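PDB 2ZD2: ATP12 ATPase from Paracoccus denitrificans, which probably acts as a chaperone in the assembly of F1-ATPase. Local coordinates for residues A[50-55]-A[65-70]; A[194-199]-A[214-219]; A[98-103]-A[137-142]. The protein carries 1 engineered substitution. All blocks are in the same frame, centred on the assembly; numbering follows the deposited sequence.

Contact 1 (A[50-55]-A[65-70]); sequences AEEWQA and MPLTRS
OE1 of E52 is gripped twice by T68, once by the hydroxyl and once by the backbone. The bond from T68 OG1 is the shorter, 2.8 Å to E52 OE1, and arrives nearly along the C-O axis; T68 N reaches the same oxygen on the syn side, somewhat out of the carboxylate plane. The other oxygen offers its syn lone pair to the backbone of the next helix: L67 N lies 2.9 Å from E52 OE2, with an N-H...O angle of 155°. Three bonds thus hold the carboxylate and fix its rotation. E52 can span the gap because its chain is extended beyond CG (chi2 -174°). CB, CG and CD1 of L67 line one oxygen, OE2.

T68 OG1 also accepts from the indole: W53 NE1 stands 3.1 Å away, and the hydroxyl is tilted 24° from the ring plane. A hydrogen-bond chain results, in which W53 NE1 donates to T68 OG1 and T68 OG1 to E52 OE1. M65, bent at chi3, sets its SD over the W53 face in a Met-aromatic contact, 4.6 Å from the centroid of the six-membered ring.

M65 is the N-cap residue of helix 66-78, and a glutamate from helix 43-54 takes up N-H groups of the first turn. This is the pairing of an acidic side chain with a helix N-terminus, where the helix dipole would probably favour the negative charge, here tying together two helices joined by a loop.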
loop_
_atom_site.group_PDB
_atom_site.type_symbol
_atom_site.label_atom_id
_atom_site.label_comp_id
_atom_site.label_asym_id
_atom_site.label_seq_id
_atom_site.Cartn_x
_atom_site.Cartn_y
_atom_site.Cartn_z
ATOM N N ALA A 50 8.838 7.899 16.196
ATOM C CA ALA A 50 9.016 8.474 17.533
ATOM C C ALA A 50 7.780 9.295 17.940
ATOM O O ALA A 50 7.376 9.294 19.104
ATOM C CB ALA A 50 10.263 9.357 17.568
ATOM N N GLU A 51 7.149 9.992 16.996
ATOM C CA GLU A 51 5.970 10.764 17.371
ATOM C C GLU A 51 4.859 9.834 17.828
ATOM O O GLU A 51 4.069 10.181 18.716
ATOM C CB GLU A 51 5.432 11.606 16.207
ATOM C CG GLU A 51 6.335 12.705 15.723
ATOM C CD GLU A 51 5.680 13.500 14.609
ATOM O OE1 GLU A 51 4.875 14.411 14.910
ATOM O OE2 GLU A 51 5.952 13.198 13.427
ATOM N N GLU A 52 4.773 8.663 17.201
ATOM C CA GLU A 52 3.735 7.715 17.580
ATOM C C GLU A 52 3.970 7.266 19.013
ATOM O O GLU A 52 3.030 7.167 19.778
ATOM C CB GLU A 52 3.733 6.484 16.675
ATOM C CG GLU A 52 3.315 6.757 15.241
ATOM C CD GLU A 52 3.191 5.482 14.424
ATOM O OE1 GLU A 52 3.878 4.475 14.755
ATOM O OE2 GLU A 52 2.421 5.502 13.432
ATOM N N TRP A 53 5.220 6.994 19.371
ATOM C CA TRP A 53 5.478 6.551 20.740
ATOM C C TRP A 53 5.371 7.687 21.758
ATOM O O TRP A 53 5.045 7.453 22.920
ATOM C CB TRP A 53 6.835 5.839 20.821
ATOM C CG TRP A 53 6.788 4.495 20.140
ATOM C CD1 TRP A 53 6.867 4.254 18.792
ATOM C CD2 TRP A 53 6.475 3.236 20.753
ATOM N NE1 TRP A 53 6.604 2.928 18.530
ATOM C CE2 TRP A 53 6.362 2.279 19.714
ATOM C CE3 TRP A 53 6.270 2.824 22.077
ATOM C CZ2 TRP A 53 6.056 0.929 19.961
ATOM C CZ3 TRP A 53 5.962 1.478 22.324
ATOM C CH2 TRP A 53 5.859 0.549 21.268
ATOM N N GLN A 54 5.612 8.924 21.329
ATOM C CA GLN A 54 5.516 10.062 22.239
ATOM C C GLN A 54 4.044 10.348 22.454
ATOM O O GLN A 54 3.647 10.899 23.471
ATOM C CB GLN A 54 6.205 11.298 21.631
ATOM C CG GLN A 54 6.209 12.559 22.491
ATOM C CD GLN A 54 6.990 12.403 23.792
ATOM O OE1 GLN A 54 6.541 11.737 24.720
ATOM N NE2 GLN A 54 8.165 13.021 23.858
ATOM N N ALA A 55 3.223 9.945 21.494
ATOM C CA ALA A 55 1.778 10.185 21.573
ATOM C C ALA A 55 1.024 9.188 22.453
ATOM O O ALA A 55 -0.153 9.379 22.765
ATOM C CB ALA A 55 1.169 10.196 20.136
ATOM N N MET A 65 -0.735 3.207 15.865
ATOM C CA MET A 65 0.657 3.270 15.452
ATOM C C MET A 65 0.901 2.546 14.151
ATOM O O MET A 65 1.673 1.566 14.079
ATOM C CB MET A 65 1.514 2.705 16.582
ATOM C CG MET A 65 1.156 3.404 17.885
ATOM S SD MET A 65 1.930 2.703 19.356
ATOM C CE MET A 65 3.479 3.416 19.288
ATOM N N PRO A 66 0.256 3.035 13.073
ATOM C CA PRO A 66 0.417 2.409 11.758
ATOM C C PRO A 66 1.839 2.333 11.229
ATOM O O PRO A 66 2.201 1.343 10.578
ATOM C CB PRO A 66 -0.497 3.244 10.857
ATOM C CG PRO A 66 -0.444 4.608 11.500
ATOM C CD PRO A 66 -0.560 4.258 12.986
ATOM N N LEU A 67 2.654 3.352 11.496
ATOM C CA LEU A 67 4.042 3.327 11.006
ATOM C C LEU A 67 4.856 2.229 11.699
ATOM O O LEU A 67 5.642 1.514 11.076
ATOM C CB LEU A 67 4.712 4.679 11.241
ATOM C CG LEU A 67 4.048 5.829 10.503
ATOM C CD1 LEU A 67 4.704 7.145 10.881
ATOM C CD2 LEU A 67 4.173 5.538 8.998
ATOM N N THR A 68 4.688 2.123 13.001
ATOM C CA THR A 68 5.405 1.094 13.733
ATOM C C THR A 68 4.989 -0.265 13.193
ATOM O O THR A 68 5.837 -1.126 12.940
ATOM C CB THR A 68 5.081 1.168 15.220
ATOM O OG1 THR A 68 5.484 2.446 15.719
ATOM C CG2 THR A 68 5.805 0.076 15.980
ATOM N N ARG A 69 3.688 -0.455 13.004
ATOM C CA ARG A 69 3.189 -1.720 12.484
ATOM C C ARG A 69 3.796 -2.072 11.118
ATOM O O ARG A 69 4.209 -3.200 10.902
ATOM C CB ARG A 69 1.656 -1.696 12.428
ATOM C CG ARG A 69 1.007 -2.983 11.946
ATOM C CD ARG A 69 -0.504 -2.888 12.062
ATOM N NE ARG A 69 -1.039 -1.780 11.275
ATOM C CZ ARG A 69 -2.185 -1.156 11.548
ATOM N NH1 ARG A 69 -2.914 -1.533 12.591
ATOM N NH2 ARG A 69 -2.602 -0.152 10.784
ATOM N N SER A 70 3.887 -1.106 10.206
ATOM C CA SER A 70 4.466 -1.388 8.899
ATOM C C SER A 70 5.974 -1.609 8.977
ATOM O O SER A 70 6.544 -2.414 8.226
ATOM C CB SER A 70 4.153 -0.245 7.942
ATOM O OG SER A 70 2.766 -0.253 7.653
#

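Contact 2 (A[194-199]-A[214-219]); sequences LSRIKE and AQAASR. Engineered in segment 194-199: K198 (natural residue Asp).
E199 and R219 are brought together by their torsions: the glutamate places CG anti to its own N (chi1 -171°) and runs out extended, whereas the arginine holds CG anti to the carbonyl carbon and bends at chi3. They approach from opposite directions, and E199 OE1 lies at the edge of the R219 guanidinium, 3.6 Å from R219 NH2, a long salt bridge. The carboxylate and this guanidinium are turned 49° apart.

The same oxygen faces a second arginine, three residues earlier in its own segment. In R196, CG sits between the backbone N and the carbonyl carbon (chi1 58°) and the chain bends at chi3, so that the guanidinium folds back upon the carboxylate. R196 NH2 lies 2.8 Å from E199 OE1 in a salt bridge, and NE reaches the same oxygen, although both hydrogen bonds are weak because their N-H groups point poorly at it. CB of A216 fits against the R196 guanidinium, 3.6 Å from R196 NE, while its CA lies over one face of the R219 guanidinium, toward the rim.

Two waters extend the edge of R219. One accepts from R219 NE at 2.6 Å and donates to S195 OG; the other donates to E199 OE2 and accepts from R219 NH1. R196 has further acidic partners in E200 and E213, the latter from helix 210-232 itself.

R196 leaves helix 188-195 and serves as N-cap of helix 197-206, placing the network at the junction of those helices. With NE of R196 only 4.3 Å from NH2 of R219, the carboxylate of E199 probably offsets the approach of two like charges, and the waters and E213 add further polar links between the junction and helix 210-232.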
loop_
_atom_site.group_PDB
_atom_site.type_symbol
_atom_site.label_atom_id
_atom_site.label_comp_id
_atom_site.label_asym_id
_atom_site.label_seq_id
_atom_site.Cartn_x
_atom_site.Cartn_y
_atom_site.Cartn_z
ATOM N N LEU A 194 -10.505 5.785 -8.189
ATOM C CA LEU A 194 -10.514 5.100 -9.472
ATOM C C LEU A 194 -10.929 3.635 -9.302
ATOM O O LEU A 194 -11.627 3.056 -10.138
ATOM C CB LEU A 194 -9.138 5.132 -10.090
ATOM C CG LEU A 194 -8.645 6.459 -10.650
ATOM C CD1 LEU A 194 -7.218 6.265 -11.146
ATOM C CD2 LEU A 194 -9.583 6.910 -11.791
ATOM N N SER A 195 -10.482 3.006 -8.230
ATOM C CA SER A 195 -10.869 1.618 -8.077
ATOM C C SER A 195 -12.367 1.448 -7.853
ATOM O O SER A 195 -12.939 0.438 -8.240
ATOM C CB SER A 195 -10.112 0.955 -6.909
ATOM O OG SER A 195 -10.533 1.474 -5.669
ATOM N N ARG A 196 -13.018 2.410 -7.232
ATOM C CA ARG A 196 -14.438 2.205 -7.015
ATOM C C ARG A 196 -15.400 2.840 -8.000
ATOM O O ARG A 196 -16.561 3.031 -7.673
ATOM C CB ARG A 196 -14.831 2.576 -5.591
ATOM C CG ARG A 196 -14.530 3.977 -5.196
ATOM C CD ARG A 196 -14.387 4.011 -3.659
ATOM N NE ARG A 196 -15.533 3.416 -2.974
ATOM C CZ ARG A 196 -16.745 3.956 -2.922
ATOM N NH1 ARG A 196 -16.986 5.123 -3.513
ATOM N NH2 ARG A 196 -17.723 3.325 -2.290
ATOM N N ILE A 197 -14.936 3.121 -9.216
ATOM C CA ILE A 197 -15.835 3.685 -10.240
ATOM C C ILE A 197 -17.118 2.859 -10.366
ATOM O O ILE A 197 -18.222 3.406 -10.417
ATOM C CB ILE A 197 -15.139 3.745 -11.625
ATOM C CG1 ILE A 197 -14.186 4.951 -11.617
ATOM C CG2 ILE A 197 -16.200 3.810 -12.795
ATOM C CD1 ILE A 197 -13.275 5.045 -12.812
ATOM N N LYS A 198 -16.996 1.540 -10.427
ATOM C CA LYS A 198 -18.200 0.731 -10.540
ATOM C C LYS A 198 -19.071 0.808 -9.279
ATOM O O LYS A 198 -20.295 1.012 -9.353
ATOM C CB LYS A 198 -17.839 -0.728 -10.831
ATOM C CG LYS A 198 -19.031 -1.671 -10.850
ATOM C CD LYS A 198 -18.570 -3.096 -11.064
ATOM C CE LYS A 198 -19.651 -4.100 -10.718
ATOM N NZ LYS A 198 -19.140 -5.499 -10.842
ATOM N N GLU A 199 -18.439 0.663 -8.118
ATOM C CA GLU A 199 -19.143 0.714 -6.840
ATOM C C GLU A 199 -19.898 2.045 -6.671
ATOM O O GLU A 199 -21.072 2.082 -6.267
ATOM C CB GLU A 199 -18.117 0.539 -5.720
ATOM C CG GLU A 199 -18.677 0.353 -4.352
ATOM C CD GLU A 199 -17.602 -0.085 -3.352
ATOM O OE1 GLU A 199 -16.793 0.759 -2.906
ATOM O OE2 GLU A 199 -17.577 -1.279 -3.019
ATOM N N ALA A 214 -18.580 1.340 4.495
ATOM C CA ALA A 214 -17.712 1.165 5.662
ATOM C C ALA A 214 -16.413 0.492 5.208
ATOM O O ALA A 214 -15.322 0.920 5.585
ATOM C CB ALA A 214 -18.410 0.297 6.709
ATOM N N GLN A 215 -16.543 -0.582 4.418
ATOM C CA GLN A 215 -15.369 -1.297 3.913
ATOM C C GLN A 215 -14.517 -0.399 3.016
ATOM O O GLN A 215 -13.283 -0.461 3.078
ATOM C CB GLN A 215 -15.785 -2.555 3.165
ATOM C CG GLN A 215 -16.371 -3.591 4.095
ATOM C CD GLN A 215 -17.007 -4.750 3.387
ATOM O OE1 GLN A 215 -17.774 -4.574 2.437
ATOM N NE2 GLN A 215 -16.700 -5.965 3.857
ATOM N N ALA A 216 -15.150 0.405 2.161
ATOM C CA ALA A 216 -14.393 1.345 1.316
ATOM C C ALA A 216 -13.620 2.365 2.173
ATOM O O ALA A 216 -12.485 2.705 1.879
ATOM C CB ALA A 216 -15.343 2.085 0.356
ATOM N N ALA A 217 -14.253 2.892 3.210
ATOM C CA ALA A 217 -13.590 3.860 4.076
ATOM C C ALA A 217 -12.361 3.252 4.713
ATOM O O ALA A 217 -11.351 3.928 4.859
ATOM C CB ALA A 217 -14.531 4.351 5.150
ATOM N N SER A 218 -12.458 1.975 5.095
ATOM C CA SER A 218 -11.332 1.252 5.701
ATOM C C SER A 218 -10.187 1.066 4.693
ATOM O O SER A 218 -9.006 1.254 5.023
ATOM C CB SER A 218 -11.809 -0.114 6.174
ATOM O OG SER A 218 -10.769 -0.875 6.755
ATOM N N ARG A 219 -10.532 0.667 3.469
ATOM C CA ARG A 219 -9.500 0.504 2.438
ATOM C C ARG A 219 -8.799 1.850 2.181
ATOM O O ARG A 219 -7.569 1.912 2.050
ATOM C CB ARG A 219 -10.108 0.025 1.103
ATOM C CG ARG A 219 -10.622 -1.377 1.116
ATOM C CD ARG A 219 -10.767 -1.946 -0.274
ATOM N NE ARG A 219 -11.543 -1.098 -1.161
ATOM C CZ ARG A 219 -12.875 -1.036 -1.214
ATOM N NH1 ARG A 219 -13.655 -1.791 -0.413
ATOM N NH2 ARG A 219 -13.432 -0.204 -2.083
HETATM O O HOH W 1 -10.705 0.723 -2.891
HETATM O O HOH W 2 -16.714 -1.452 -0.600
#

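Contact 3 (A[98-103]-A[137-142]); sequences LSYRAD and VIPVPQ
Y100 reaches across to P139 from strand 100-101. From its CB, CG stands anti to the carbonyl carbon (chi1 -71°), and the side chain also packs on T134 of strand 134-135. This turn carries the ring toward the loop, where the two side chains cross obliquely. CE1 is the first ring atom to meet the proline, 3.8 Å from P139 CA, which lies in the ring plane at the edge rather than over a face. CZ comes near P139 CB, and the hydroxyl at the tip passes closer still, with Y100 OH 3.5 Å from P139 CB.

Beyond the proline the hydroxyl ends in a water-mediated node. The water is hydrogen-bonded to Y100 OH at 2.9 Å, donates to V140 O at 2.7 Å, and accepts from Q142 NE2. A phenylalanine in place of Y100 would probably lose the close approach to P139 CB and leave this water without its tyrosine partner, setting it freer to move.

Q142 bends at chi2, and its NE2 approaches CB of S99 at 4.0 Å, while its OE1 accepts from R132 N; the S99 hydroxyl bonds to D96 O. Behind the tyrosine, R101 grips L98 O with two nitrogens, NE and NH2, side-on and in the guanidinium plane, and NH1 turns to D117 of helix 106-126.

No direct hydrogen bond crosses between segments 98-103 and 137-142. The chemistry implies that the loop following strand 134-135 is joined to strand 100-101 here by a tyrosine edge and a bridging water, while backbone bonds of S99 with T134, and of R101 with T134 and G136, run alongside the short parallel strand pair.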
loop_
_atom_site.group_PDB
_atom_site.type_symbol
_atom_site.label_atom_id
_atom_site.label_comp_id
_atom_site.label_asym_id
_atom_site.label_seq_id
_atom_site.Cartn_x
_atom_site.Cartn_y
_atom_site.Cartn_z
ATOM N N LEU A 98 -7.955 -2.854 -13.574
ATOM C CA LEU A 98 -8.113 -1.962 -14.706
ATOM C C LEU A 98 -8.255 -2.673 -16.032
ATOM O O LEU A 98 -8.641 -2.055 -17.017
ATOM C CB LEU A 98 -6.948 -0.973 -14.788
ATOM C CG LEU A 98 -6.496 -0.168 -13.557
ATOM C CD1 LEU A 98 -5.731 1.041 -14.029
ATOM C CD2 LEU A 98 -7.668 0.275 -12.696
ATOM N N SER A 99 -7.945 -3.961 -16.074
ATOM C CA SER A 99 -8.040 -4.682 -17.343
ATOM C C SER A 99 -9.398 -5.349 -17.549
ATOM O O SER A 99 -9.639 -5.932 -18.601
ATOM C CB SER A 99 -6.938 -5.743 -17.450
ATOM O OG SER A 99 -7.202 -6.831 -16.586
ATOM N N TYR A 100 -10.292 -5.217 -16.574
ATOM C CA TYR A 100 -11.612 -5.853 -16.655
ATOM C C TYR A 100 -12.746 -4.850 -16.675
ATOM O O TYR A 100 -13.077 -4.285 -15.636
ATOM C CB TYR A 100 -11.794 -6.794 -15.463
ATOM C CG TYR A 100 -10.934 -8.017 -15.570
ATOM C CD1 TYR A 100 -11.316 -9.093 -16.374
ATOM C CD2 TYR A 100 -9.687 -8.057 -14.964
ATOM C CE1 TYR A 100 -10.467 -10.172 -16.571
ATOM C CE2 TYR A 100 -8.834 -9.126 -15.160
ATOM C CZ TYR A 100 -9.224 -10.172 -15.963
ATOM O OH TYR A 100 -8.331 -11.194 -16.195
ATOM N N ARG A 101 -13.349 -4.634 -17.845
ATOM C CA ARG A 101 -14.451 -3.674 -17.966
ATOM C C ARG A 101 -15.831 -4.329 -17.895
ATOM O O ARG A 101 -16.003 -5.478 -18.282
ATOM C CB ARG A 101 -14.353 -2.911 -19.290
ATOM C CG ARG A 101 -13.003 -2.296 -19.580
ATOM C CD ARG A 101 -12.562 -1.361 -18.439
ATOM N NE ARG A 101 -11.123 -1.082 -18.477
ATOM C CZ ARG A 101 -10.551 -0.159 -19.244
ATOM N NH1 ARG A 101 -11.289 0.596 -20.048
ATOM N NH2 ARG A 101 -9.232 0.009 -19.202
ATOM N N ALA A 102 -16.822 -3.586 -17.411
ATOM C CA ALA A 102 -18.184 -4.121 -17.314
ATOM C C ALA A 102 -18.792 -4.285 -18.710
ATOM O O ALA A 102 -18.289 -3.719 -19.693
ATOM C CB ALA A 102 -19.054 -3.182 -16.478
ATOM N N ASP A 103 -19.849 -5.090 -18.796
ATOM C CA ASP A 103 -20.544 -5.296 -20.063
ATOM C C ASP A 103 -21.695 -4.288 -20.140
ATOM O O ASP A 103 -22.110 -3.880 -21.233
ATOM C CB ASP A 103 -21.114 -6.718 -20.159
ATOM C CG ASP A 103 -20.180 -7.704 -20.884
ATOM O OD1 ASP A 103 -19.577 -7.333 -21.924
ATOM O OD2 ASP A 103 -20.083 -8.866 -20.425
ATOM N N VAL A 137 -16.945 -11.135 -18.349
ATOM C CA VAL A 137 -16.467 -12.159 -17.456
ATOM C C VAL A 137 -15.358 -13.088 -17.951
ATOM O O VAL A 137 -14.617 -13.629 -17.139
ATOM C CB VAL A 137 -17.682 -12.992 -16.979
ATOM C CG1 VAL A 137 -18.863 -12.048 -16.691
ATOM C CG2 VAL A 137 -18.083 -14.014 -18.035
ATOM N N ILE A 138 -15.231 -13.272 -19.260
ATOM C CA ILE A 138 -14.203 -14.172 -19.797
ATOM C C ILE A 138 -12.821 -13.517 -19.880
ATOM O O ILE A 138 -12.518 -12.827 -20.861
ATOM C CB ILE A 138 -14.592 -14.664 -21.190
ATOM C CG1 ILE A 138 -15.988 -15.308 -21.137
ATOM C CG2 ILE A 138 -13.569 -15.668 -21.681
ATOM C CD1 ILE A 138 -16.550 -15.694 -22.500
ATOM N N PRO A 139 -11.958 -13.765 -18.877
ATOM C CA PRO A 139 -10.599 -13.224 -18.771
ATOM C C PRO A 139 -9.718 -13.461 -19.990
ATOM O O PRO A 139 -9.684 -14.560 -20.532
ATOM C CB PRO A 139 -10.030 -13.930 -17.535
ATOM C CG PRO A 139 -11.230 -14.348 -16.774
ATOM C CD PRO A 139 -12.142 -14.820 -17.869
ATOM N N VAL A 140 -9.019 -12.411 -20.411
ATOM C CA VAL A 140 -8.099 -12.489 -21.533
ATOM C C VAL A 140 -6.724 -12.586 -20.891
ATOM O O VAL A 140 -6.382 -11.777 -20.025
ATOM C CB VAL A 140 -8.151 -11.221 -22.403
ATOM C CG1 VAL A 140 -7.877 -9.995 -21.549
ATOM C CG2 VAL A 140 -7.123 -11.308 -23.523
ATOM N N PRO A 141 -5.923 -13.584 -21.284
ATOM C CA PRO A 141 -4.600 -13.691 -20.675
ATOM C C PRO A 141 -3.696 -12.550 -21.153
ATOM O O PRO A 141 -3.853 -12.039 -22.267
ATOM C CB PRO A 141 -4.130 -15.077 -21.122
ATOM C CG PRO A 141 -4.714 -15.194 -22.484
ATOM C CD PRO A 141 -6.129 -14.635 -22.299
ATOM N N GLN A 142 -2.766 -12.132 -20.301
ATOM C CA GLN A 142 -1.863 -11.046 -20.660
ATOM C C GLN A 142 -0.649 -11.561 -21.404
ATOM O O GLN A 142 -0.271 -12.721 -21.263
ATOM C CB GLN A 142 -1.372 -10.309 -19.416
ATOM C CG GLN A 142 -2.456 -9.589 -18.613
ATOM C CD GLN A 142 -3.235 -8.599 -19.440
ATOM O OE1 GLN A 142 -2.699 -7.953 -20.344
ATOM N NE2 GLN A 142 -4.513 -8.460 -19.126
HETATM O O HOH W 3 -5.905 -10.610 -17.637
#

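Overall arrangement
All three contacts are partly buried, yet each relies on different chemistry. Contact 1 joins two successive helices by direct hydrogen bonds and an aromatic face, with T68 and M65 buried. Contact 2 sets a helix junction against helix 210-232, its two segments linked by a long salt bridge and waters, with A216 as its buried residue. Contact 3 is more peripheral, a loop against the Y100 side chain of a short strand, with three exposed residues and a single bridging water. Contacts 1 and 3 lie on opposite sides of the chain's centre, about 40 Å apart between centres. Helix 210-232 connects the first two: it supplies one side of contact 2, and its F229 and L232 pack on L67 of contact 1.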